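Local coordinates for calcium-binding EF hand family protein (Arabidopsis thaliana, PDB 6YIG) that probably serves as a calcium-binding adaptor in TPLATE-complex endocytosis, its N-terminal EH domain holding a calcium and a sodium ion, at residues 67-79 / 91-105. Residues are numbered along the deposited sequence; the frame is centred on the assembly and turned at random.
Sequences FYNSLRLVTVAQS and ALNTPAAAKIPPPKI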
loop_
_atom_site.group_PDB
_atom_site.type_symbol
_atom_site.label_atom_id
_atom_site.label_comp_id
_atom_site.label_asym_id
_atom_site.label_seq_id
_atom_site.Cartn_x
_atom_site.Cartn_y
_atom_site.Cartn_z
ATOM N N PHE A 67 -3.382 0.870 -4.626
ATOM C CA PHE A 67 -2.600 1.564 -3.620
ATOM C C PHE A 67 -3.119 1.263 -2.228
ATOM O O PHE A 67 -2.327 1.044 -1.302
ATOM C CB PHE A 67 -2.587 3.070 -3.869
ATOM C CG PHE A 67 -1.707 3.826 -2.915
ATOM C CD1 PHE A 67 -0.338 3.694 -2.968
ATOM C CD2 PHE A 67 -2.250 4.640 -1.949
ATOM C CE1 PHE A 67 0.476 4.388 -2.062
ATOM C CE2 PHE A 67 -1.445 5.328 -1.049
ATOM C CZ PHE A 67 -0.090 5.212 -1.123
ATOM N N TYR A 68 -4.440 1.232 -2.054
ATOM C CA TYR A 68 -4.959 0.853 -0.747
ATOM C C TYR A 68 -4.508 -0.557 -0.391
ATOM O O TYR A 68 -4.173 -0.838 0.767
ATOM C CB TYR A 68 -6.475 0.951 -0.696
ATOM C CG TYR A 68 -7.118 2.326 -0.691
ATOM C CD1 TYR A 68 -6.420 3.483 -1.004
ATOM C CD2 TYR A 68 -8.464 2.431 -0.424
ATOM C CE1 TYR A 68 -7.061 4.703 -1.049
ATOM C CE2 TYR A 68 -9.110 3.637 -0.455
ATOM C CZ TYR A 68 -8.391 4.779 -0.755
ATOM O OH TYR A 68 -9.086 5.984 -0.770
ATOM N N ASN A 69 -4.486 -1.463 -1.371
ATOM C CA ASN A 69 -3.985 -2.802 -1.095
ATOM C C ASN A 69 -2.501 -2.783 -0.740
ATOM O O ASN A 69 -2.061 -3.520 0.152
ATOM C CB ASN A 69 -4.228 -3.737 -2.274
ATOM C CG ASN A 69 -5.675 -4.188 -2.376
ATOM O OD1 ASN A 69 -6.404 -4.222 -1.391
ATOM N ND2 ASN A 69 -6.089 -4.541 -3.567
ATOM N N SER A 70 -1.709 -1.931 -1.395
ATOM C CA SER A 70 -0.300 -1.847 -0.996
ATOM C C SER A 70 -0.170 -1.313 0.425
ATOM O O SER A 70 0.739 -1.713 1.152
ATOM C CB SER A 70 0.509 -0.988 -1.968
ATOM O OG SER A 70 0.335 0.413 -1.771
ATOM N N LEU A 71 -1.055 -0.407 0.829
ATOM C CA LEU A 71 -1.059 0.091 2.207
ATOM C C LEU A 71 -1.396 -1.026 3.190
ATOM O O LEU A 71 -0.789 -1.129 4.270
ATOM C CB LEU A 71 -2.067 1.239 2.335
ATOM C CG LEU A 71 -1.660 2.564 1.668
ATOM C CD1 LEU A 71 -2.881 3.510 1.673
ATOM C CD2 LEU A 71 -0.441 3.201 2.294
ATOM N N ARG A 72 -2.370 -1.877 2.835
ATOM C CA ARG A 72 -2.731 -2.997 3.693
ATOM C C ARG A 72 -1.571 -3.963 3.846
ATOM O O ARG A 72 -1.303 -4.453 4.944
ATOM C CB ARG A 72 -3.957 -3.730 3.140
ATOM C CG ARG A 72 -5.217 -2.913 3.167
ATOM C CD ARG A 72 -6.422 -3.653 2.573
ATOM N NE ARG A 72 -7.605 -2.796 2.688
ATOM C CZ ARG A 72 -8.114 -2.067 1.695
ATOM N NH1 ARG A 72 -7.621 -2.121 0.472
ATOM N NH2 ARG A 72 -9.141 -1.279 1.936
ATOM N N LEU A 73 -0.887 -4.272 2.751
ATOM C CA LEU A 73 0.266 -5.158 2.843
ATOM C C LEU A 73 1.363 -4.527 3.681
ATOM O O LEU A 73 2.070 -5.242 4.410
ATOM C CB LEU A 73 0.752 -5.496 1.451
ATOM C CG LEU A 73 -0.180 -6.383 0.643
ATOM C CD1 LEU A 73 0.293 -6.485 -0.803
ATOM C CD2 LEU A 73 -0.330 -7.763 1.269
ATOM N N VAL A 74 1.554 -3.207 3.569
ATOM C CA VAL A 74 2.520 -2.517 4.422
ATOM C C VAL A 74 2.155 -2.669 5.896
ATOM O O VAL A 74 3.019 -2.943 6.735
ATOM C CB VAL A 74 2.675 -1.042 4.013
ATOM C CG1 VAL A 74 3.395 -0.250 5.092
ATOM C CG2 VAL A 74 3.388 -0.946 2.681
ATOM N N THR A 75 0.885 -2.512 6.249
ATOM C CA THR A 75 0.498 -2.743 7.638
ATOM C C THR A 75 0.846 -4.151 8.095
ATOM O O THR A 75 1.377 -4.347 9.199
ATOM C CB THR A 75 -0.998 -2.486 7.808
ATOM O OG1 THR A 75 -1.220 -1.117 7.492
ATOM C CG2 THR A 75 -1.462 -2.791 9.240
ATOM N N VAL A 76 0.516 -5.162 7.289
ATOM C CA VAL A 76 0.850 -6.530 7.682
ATOM C C VAL A 76 2.353 -6.670 7.890
ATOM O O VAL A 76 2.804 -7.260 8.878
ATOM C CB VAL A 76 0.309 -7.525 6.637
ATOM C CG1 VAL A 76 0.772 -8.929 6.957
ATOM C CG2 VAL A 76 -1.213 -7.435 6.580
ATOM N N ALA A 77 3.156 -6.105 6.981
ATOM C CA ALA A 77 4.610 -6.183 7.145
ATOM C C ALA A 77 5.082 -5.420 8.378
ATOM O O ALA A 77 6.049 -5.841 9.037
ATOM C CB ALA A 77 5.307 -5.667 5.890
ATOM N N GLN A 78 4.449 -4.293 8.704
ATOM C CA GLN A 78 4.804 -3.557 9.918
ATOM C C GLN A 78 4.440 -4.329 11.183
ATOM O O GLN A 78 5.048 -4.096 12.239
ATOM C CB GLN A 78 4.134 -2.183 9.914
ATOM C CG GLN A 78 4.703 -1.229 8.876
ATOM C CD GLN A 78 4.077 0.159 8.929
ATOM O OE1 GLN A 78 2.922 0.306 9.321
ATOM N NE2 GLN A 78 4.827 1.170 8.509
ATOM N N SER A 79 3.465 -5.235 11.105
ATOM C CA SER A 79 3.127 -6.097 12.230
ATOM C C SER A 79 4.105 -7.254 12.361
ATOM O O SER A 79 3.962 -8.090 13.265
ATOM C CB SER A 79 1.691 -6.607 12.084
ATOM O OG SER A 79 1.633 -7.797 11.326
ATOM N N ALA A 91 -5.413 -10.369 1.759
ATOM C CA ALA A 91 -5.471 -8.909 1.665
ATOM C C ALA A 91 -5.970 -8.432 0.302
ATOM O O ALA A 91 -6.536 -7.338 0.187
ATOM C CB ALA A 91 -4.089 -8.314 1.926
ATOM N N LEU A 92 -5.748 -9.203 -0.748
ATOM C CA LEU A 92 -6.003 -8.761 -2.109
ATOM C C LEU A 92 -7.320 -9.271 -2.672
ATOM O O LEU A 92 -7.889 -8.618 -3.552
ATOM C CB LEU A 92 -4.874 -9.227 -3.041
ATOM C CG LEU A 92 -3.488 -8.700 -2.695
ATOM C CD1 LEU A 92 -2.522 -9.165 -3.779
ATOM C CD2 LEU A 92 -3.464 -7.222 -2.556
ATOM N N ASN A 93 -7.852 -10.374 -2.139
ATOM C CA ASN A 93 -8.972 -11.049 -2.779
ATOM C C ASN A 93 -10.069 -11.502 -1.822
ATOM O O ASN A 93 -10.958 -12.254 -2.255
ATOM C CB ASN A 93 -8.472 -12.278 -3.567
ATOM C CG ASN A 93 -7.678 -11.905 -4.799
ATOM O OD1 ASN A 93 -8.106 -11.074 -5.593
ATOM N ND2 ASN A 93 -6.526 -12.535 -4.978
ATOM N N THR A 94 -10.062 -11.087 -0.560
ATOM C CA THR A 94 -11.063 -11.536 0.400
ATOM C C THR A 94 -11.506 -10.364 1.260
ATOM O O THR A 94 -10.827 -9.332 1.327
ATOM C CB THR A 94 -10.553 -12.669 1.313
ATOM O OG1 THR A 94 -9.818 -12.095 2.404
ATOM C CG2 THR A 94 -9.676 -13.668 0.544
ATOM N N PRO A 95 -12.654 -10.477 1.930
ATOM C CA PRO A 95 -13.087 -9.397 2.826
ATOM C C PRO A 95 -12.245 -9.261 4.081
ATOM O O PRO A 95 -12.459 -8.313 4.847
ATOM C CB PRO A 95 -14.547 -9.773 3.155
ATOM C CG PRO A 95 -14.667 -11.216 2.816
ATOM C CD PRO A 95 -13.677 -11.515 1.733
ATOM N N ALA A 96 -11.270 -10.153 4.311
ATOM C CA ALA A 96 -10.317 -9.919 5.390
ATOM C C ALA A 96 -9.594 -8.596 5.204
ATOM O O ALA A 96 -9.101 -8.005 6.174
ATOM C CB ALA A 96 -9.313 -11.063 5.453
ATOM N N ALA A 97 -9.498 -8.129 3.961
ATOM C CA ALA A 97 -8.859 -6.855 3.693
ATOM C C ALA A 97 -9.477 -5.738 4.511
ATOM O O ALA A 97 -8.778 -4.808 4.926
ATOM C CB ALA A 97 -8.942 -6.537 2.201
ATOM N N ALA A 98 -10.801 -5.793 4.717
ATOM C CA ALA A 98 -11.499 -4.728 5.426
ATOM C C ALA A 98 -11.061 -4.614 6.879
ATOM O O ALA A 98 -11.277 -3.570 7.495
ATOM C CB ALA A 98 -13.006 -4.954 5.353
ATOM N N LYS A 99 -10.454 -5.651 7.441
ATOM C CA LYS A 99 -10.022 -5.632 8.832
ATOM C C LYS A 99 -8.610 -5.089 9.018
ATOM O O LYS A 99 -8.180 -4.912 10.158
ATOM C CB LYS A 99 -10.087 -7.050 9.416
ATOM C CG LYS A 99 -11.475 -7.666 9.401
ATOM C CD LYS A 99 -11.439 -9.122 9.849
ATOM N N ILE A 100 -7.890 -4.816 7.939
ATOM C CA ILE A 100 -6.491 -4.414 8.018
ATOM C C ILE A 100 -6.430 -2.904 8.181
ATOM O O ILE A 100 -6.928 -2.167 7.297
ATOM C CB ILE A 100 -5.705 -4.874 6.787
ATOM C CG1 ILE A 100 -5.803 -6.387 6.631
ATOM C CG2 ILE A 100 -4.250 -4.393 6.899
ATOM C CD1 ILE A 100 -5.173 -6.896 5.328
ATOM N N PRO A 101 -5.859 -2.394 9.272
ATOM C CA PRO A 101 -5.737 -0.943 9.462
ATOM C C PRO A 101 -4.818 -0.312 8.430
ATOM O O PRO A 101 -3.979 -0.984 7.816
ATOM C CB PRO A 101 -5.128 -0.810 10.866
ATOM C CG PRO A 101 -5.300 -2.118 11.518
ATOM C CD PRO A 101 -5.333 -3.149 10.431
ATOM N N PRO A 102 -4.923 0.998 8.227
ATOM C CA PRO A 102 -3.912 1.690 7.444
ATOM C C PRO A 102 -2.581 1.682 8.178
ATOM O O PRO A 102 -2.540 1.630 9.420
ATOM C CB PRO A 102 -4.480 3.114 7.305
ATOM C CG PRO A 102 -5.375 3.271 8.444
ATOM C CD PRO A 102 -5.925 1.910 8.800
ATOM N N PRO A 103 -1.477 1.738 7.455
ATOM C CA PRO A 103 -0.152 1.655 8.074
ATOM C C PRO A 103 0.271 2.977 8.704
ATOM O O PRO A 103 -0.427 3.998 8.627
ATOM C CB PRO A 103 0.738 1.276 6.883
ATOM C CG PRO A 103 0.064 1.977 5.710
ATOM C CD PRO A 103 -1.396 1.836 5.980
ATOM N N LYS A 104 1.429 2.934 9.368
ATOM C CA LYS A 104 2.084 4.122 9.905
ATOM C C LYS A 104 3.155 4.561 8.916
ATOM O O LYS A 104 4.083 3.801 8.635
ATOM C CB LYS A 104 2.704 3.832 11.275
ATOM C CG LYS A 104 1.679 3.480 12.338
ATOM C CD LYS A 104 0.813 4.696 12.691
ATOM C CE LYS A 104 -0.129 4.429 13.870
ATOM N NZ LYS A 104 -1.196 3.432 13.548
ATOM N N ILE A 105 3.045 5.782 8.407
ATOM C CA ILE A 105 3.969 6.294 7.404
ATOM C C ILE A 105 4.526 7.617 7.901
ATOM O O ILE A 105 3.761 8.564 8.128
ATOM C CB ILE A 105 3.299 6.479 6.032
ATOM C CG1 ILE A 105 2.613 5.198 5.587
ATOM C CG2 ILE A 105 4.342 6.916 5.004
ATOM C CD1 ILE A 105 3.551 4.126 5.072
HETATM O O HOH W 1 -8.637 -5.999 -3.507
HETATM O O HOH W 2 -8.720 -2.172 5.370
#
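Gln-78 meets the main chain of Lys-104 with both ends of its amide. Lys-104 N gives a nearly straight bond to Gln-78 OE1 (3.0 Å), on a lone pair, and Gln-78 NE2 reaches Lys-104 O (2.7 Å) in the planes of both groups; Gln-78 NE2 also bonds Ser-40 O. One turn earlier, Thr-75 OG1 donates to Pro-101 O (2.8 Å) from above the carbonyl plane. With chi1 at -62°, the hydroxyl lies beside its own backbone N and also abuts Pro-103, whose N has no hydrogen to give. The Pro-103 ring packs through CB on Val-74 CG1 (3.5 Å) and through CG on Leu-71 CD2. Arg-72 CB lies against Ile-100 CG2 (3.8 Å), and the chain, extended from CG to NE, carries NE to Ala-97 O, a weak bond. A water in the guanidinium plane accepts from NE and donates to Ala-97 O and Ile-100 O. A second water accepts from Asn-69 ND2 and donates to Leu-92 O; Leu-92 CD2 packs on Asn-69 CB (3.6 Å). Helix 64-78 belongs to the paired EF-hand core of the EH domain: helices 12-20, 30-37 and 44-54 pack on it, and proline-rich 100-105, following helix 85-93, runs along it in the same direction.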